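Local coordinates for protein octaprenyl Pyrophosphate Synthase (Helicobacter pylori, PDB 3TC1) that probably builds the C40 octaprenyl diphosphate chain by adding isopentenyl diphosphate units to an allylic diphosphate, as trans-polyprenyl synthases do, at residues A14-E19 with C63-M68. Numbering follows the deposited sequence.
Sequences ASWIKE and CTIVEM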
ATOM      1  N   ALA B  14      13.746  -3.401  12.237  1.00 20.81           N
ATOM      2  CA  ALA B  14      14.725  -4.261  11.578  1.00 21.92           C
ATOM      3  C   ALA B  14      14.371  -5.734  11.766  1.00 22.45           C
ATOM      4  O   ALA B  14      14.533  -6.542  10.854  1.00 23.24           O
ATOM      5  CB  ALA B  14      16.122  -3.985  12.125  1.00 20.94           C
ATOM      6  N   SER B  15      13.899  -6.084  12.956  1.00 21.70           N
ATOM      7  CA  SER B  15      13.519  -7.461  13.236  1.00 22.30           C
ATOM      8  C   SER B  15      12.307  -7.869  12.404  1.00 21.71           C
ATOM      9  O   SER B  15      12.259  -8.978  11.868  1.00 23.09           O
ATOM     10  CB  SER B  15      13.201  -7.631  14.722  1.00 32.10           C
ATOM     11  OG  SER B  15      14.352  -7.391  15.511  1.00 39.60           O
ATOM     12  N   TRP B  16      11.329  -6.975  12.300  1.00 18.14           N
ATOM     13  CA  TRP B  16      10.122  -7.256  11.532  1.00 18.36           C
ATOM     14  C   TRP B  16      10.440  -7.427  10.044  1.00 18.54           C
ATOM     15  O   TRP B  16       9.814  -8.239   9.360  1.00 16.85           O
ATOM     16  CB  TRP B  16       9.090  -6.138  11.744  1.00 19.95           C
ATOM     17  CG  TRP B  16       8.421  -6.181  13.104  1.00 16.50           C
ATOM     18  CD1 TRP B  16       8.725  -7.017  14.144  1.00 19.66           C
ATOM     19  CD2 TRP B  16       7.331  -5.366  13.553  1.00 17.20           C
ATOM     20  NE1 TRP B  16       7.889  -6.775  15.212  1.00 19.13           N
ATOM     21  CE2 TRP B  16       7.025  -5.767  14.876  1.00 19.20           C
ATOM     22  CE3 TRP B  16       6.579  -4.340  12.967  1.00 16.51           C
ATOM     23  CZ2 TRP B  16       5.999  -5.174  15.624  1.00 18.52           C
ATOM     24  CZ3 TRP B  16       5.553  -3.750  13.715  1.00 16.10           C
ATOM     25  CH2 TRP B  16       5.278  -4.171  15.027  1.00 16.75           C
ATOM     26  N   ILE B  17      11.408  -6.665   9.540  1.00 21.16           N
ATOM     27  CA  ILE B  17      11.796  -6.791   8.136  1.00 20.74           C
ATOM     28  C   ILE B  17      12.464  -8.149   7.938  1.00 19.74           C
ATOM     29  O   ILE B  17      12.219  -8.827   6.944  1.00 21.02           O
ATOM     30  CB  ILE B  17      12.776  -5.666   7.701  1.00 20.79           C
ATOM     31  CG1 ILE B  17      12.028  -4.339   7.611  1.00 19.84           C
ATOM     32  CG2 ILE B  17      13.403  -5.997   6.341  1.00 21.49           C
ATOM     33  CD1 ILE B  17      10.904  -4.335   6.597  1.00 19.91           C
ATOM     34  N   LYS B  18      13.304  -8.550   8.887  1.00 19.71           N
ATOM     35  CA  LYS B  18      13.974  -9.845   8.791  1.00 21.76           C
ATOM     36  C   LYS B  18      12.968 -10.995   8.873  1.00 20.64           C
ATOM     37  O   LYS B  18      13.205 -12.070   8.325  1.00 21.80           O
ATOM     38  CB  LYS B  18      15.021 -10.002   9.897  1.00 30.26           C
ATOM     39  CG  LYS B  18      16.309  -9.223   9.665  1.00 34.47           C
ATOM     40  CD  LYS B  18      17.315  -9.507  10.772  1.00 38.64           C
ATOM     41  CE  LYS B  18      18.659  -8.837  10.513  1.00 41.22           C
ATOM     42  NZ  LYS B  18      18.567  -7.351  10.480  1.00 43.56           N
ATOM     43  N   GLU B  19      11.855 -10.772   9.565  1.00 18.65           N
ATOM     44  CA  GLU B  19      10.827 -11.800   9.693  1.00 18.22           C
ATOM     45  C   GLU B  19      10.142 -12.080   8.357  1.00 19.29           C
ATOM     46  O   GLU B  19       9.500 -13.117   8.188  1.00 19.21           O
ATOM     47  CB  GLU B  19       9.783 -11.391  10.740  1.00 19.94           C
ATOM     48  CG  GLU B  19      10.361 -11.279  12.148  1.00 19.82           C
ATOM     49  CD  GLU B  19       9.327 -10.923  13.213  1.00 20.71           C
ATOM     50  OE1 GLU B  19       8.212 -10.475  12.870  1.00 18.58           O
ATOM     51  OE2 GLU B  19       9.648 -11.083  14.409  1.00 24.36           O
ATOM     52  N   CYS B  63       4.439   1.852  18.421  1.00 18.10           N
ATOM     53  CA  CYS B  63       5.279   2.889  17.827  1.00 17.01           C
ATOM     54  C   CYS B  63       5.921   2.351  16.550  1.00 17.13           C
ATOM     55  O   CYS B  63       6.087   3.072  15.571  1.00 15.53           O
ATOM     56  CB  CYS B  63       6.376   3.320  18.805  1.00 18.05           C
ATOM     57  SG  CYS B  63       5.797   4.270  20.235  1.00 20.62           S
ATOM     58  N   THR B  64       6.279   1.074  16.569  1.00 15.41           N
ATOM     59  CA  THR B  64       6.898   0.451  15.411  1.00 15.78           C
ATOM     60  C   THR B  64       5.907   0.438  14.249  1.00 15.21           C
ATOM     61  O   THR B  64       6.265   0.757  13.116  1.00 15.80           O
ATOM     62  CB  THR B  64       7.356  -0.981  15.743  1.00 17.66           C
ATOM     63  OG1 THR B  64       8.280  -0.934  16.838  1.00 18.89           O
ATOM     64  CG2 THR B  64       8.047  -1.617  14.542  1.00 18.65           C
ATOM     65  N   ILE B  65       4.660   0.075  14.541  1.00 15.81           N
ATOM     66  CA  ILE B  65       3.595   0.044  13.545  1.00 15.04           C
ATOM     67  C   ILE B  65       3.415   1.440  12.944  1.00 16.39           C
ATOM     68  O   ILE B  65       3.333   1.599  11.725  1.00 15.57           O
ATOM     69  CB  ILE B  65       2.255  -0.406  14.191  1.00 12.05           C
ATOM     70  CG1 ILE B  65       2.322  -1.897  14.534  1.00 10.93           C
ATOM     71  CG2 ILE B  65       1.081  -0.109  13.259  1.00 11.61           C
ATOM     72  CD1 ILE B  65       1.164  -2.372  15.408  1.00 13.08           C
ATOM     73  N   VAL B  66       3.360   2.452  13.803  1.00 10.43           N
ATOM     74  CA  VAL B  66       3.194   3.822  13.333  1.00 10.69           C
ATOM     75  C   VAL B  66       4.358   4.304  12.457  1.00 10.95           C
ATOM     76  O   VAL B  66       4.138   4.955  11.434  1.00 10.31           O
ATOM     77  CB  VAL B  66       2.999   4.791  14.520  1.00 15.48           C
ATOM     78  CG1 VAL B  66       3.139   6.240  14.058  1.00 14.46           C
ATOM     79  CG2 VAL B  66       1.608   4.578  15.131  1.00 15.58           C
ATOM     80  N   GLU B  67       5.588   3.993  12.846  1.00 13.23           N
ATOM     81  CA  GLU B  67       6.742   4.422  12.054  1.00 15.06           C
ATOM     82  C   GLU B  67       6.798   3.693  10.704  1.00 16.32           C
ATOM     83  O   GLU B  67       7.224   4.263   9.698  1.00 15.64           O
ATOM     84  CB  GLU B  67       8.047   4.180  12.823  1.00 15.76           C
ATOM     85  CG  GLU B  67       8.207   4.996  14.120  1.00 18.83           C
ATOM     86  CD  GLU B  67       8.142   6.513  13.910  1.00 21.46           C
ATOM     87  OE1 GLU B  67       8.204   6.977  12.752  1.00 22.04           O
ATOM     88  OE2 GLU B  67       8.037   7.248  14.917  1.00 23.24           O
ATOM     89  N   MET B  68       6.369   2.433  10.677  1.00 14.84           N
ATOM     90  CA  MET B  68       6.388   1.680   9.426  1.00 17.65           C
ATOM     91  C   MET B  68       5.339   2.210   8.461  1.00 16.82           C
ATOM     92  O   MET B  68       5.557   2.243   7.249  1.00 18.33           O
ATOM     93  CB  MET B  68       6.198   0.186   9.695  1.00 18.45           C
ATOM     94  CG  MET B  68       7.448  -0.426  10.297  1.00 21.11           C
ATOM     95  SD  MET B  68       7.391  -2.193  10.515  1.00 23.38           S
ATOM     96  CE  MET B  68       7.513  -2.754   8.823  1.00 23.58           C
TER
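A Met-aromatic contact and a CH-pi contact, both made by the indole of Trp-16, join the N-terminal helix 3-18 to the long helix 53-80. The methyl CG2 of Thr-64 sits over one face of the indole, 3.6 Å from the centroid of the six-membered ring and 22° off its normal. The ring atom nearest to Thr-64 CG2 is CZ3 of Trp-16, at 3.4 Å. This methyl stands anti to the backbone N of Thr-64, which leaves OG1 beside that N, where the hydroxyl hydrogen-bonds to the carbonyl of Leu-60 one turn back. The polar branch is thus satisfied within its own helix, and the threonine meets the ring with carbon. Met-68 reaches the rim instead: its SD lies 3.4 Å from CE3 of Trp-16 and 76° off the ring normal. Further round the same edge, and in the ring plane, CG1 of Ile-65 packs 3.8 Å from CH2 of Trp-16. In the all-helical fold of the polyprenyl synthases, the axes of 14-18 and 63-68 here cross steeply, at -73°, and come no closer than 11.7 Å, a separation bridged largely by the indole. No hydrogen bond spans the two segments, and the touching residues are all buried. Ile-17 adds a looser apolar touch, its CD1 4.4 Å from CE of Met-68, beyond the bend at the last torsion of the methionine. Helix 92-116 flanks the junction, with Phe-108 against both Ile-17 and Met-68, while Lys-111 makes a cation-pi contact with Trp-16 and a salt bridge to Glu-19.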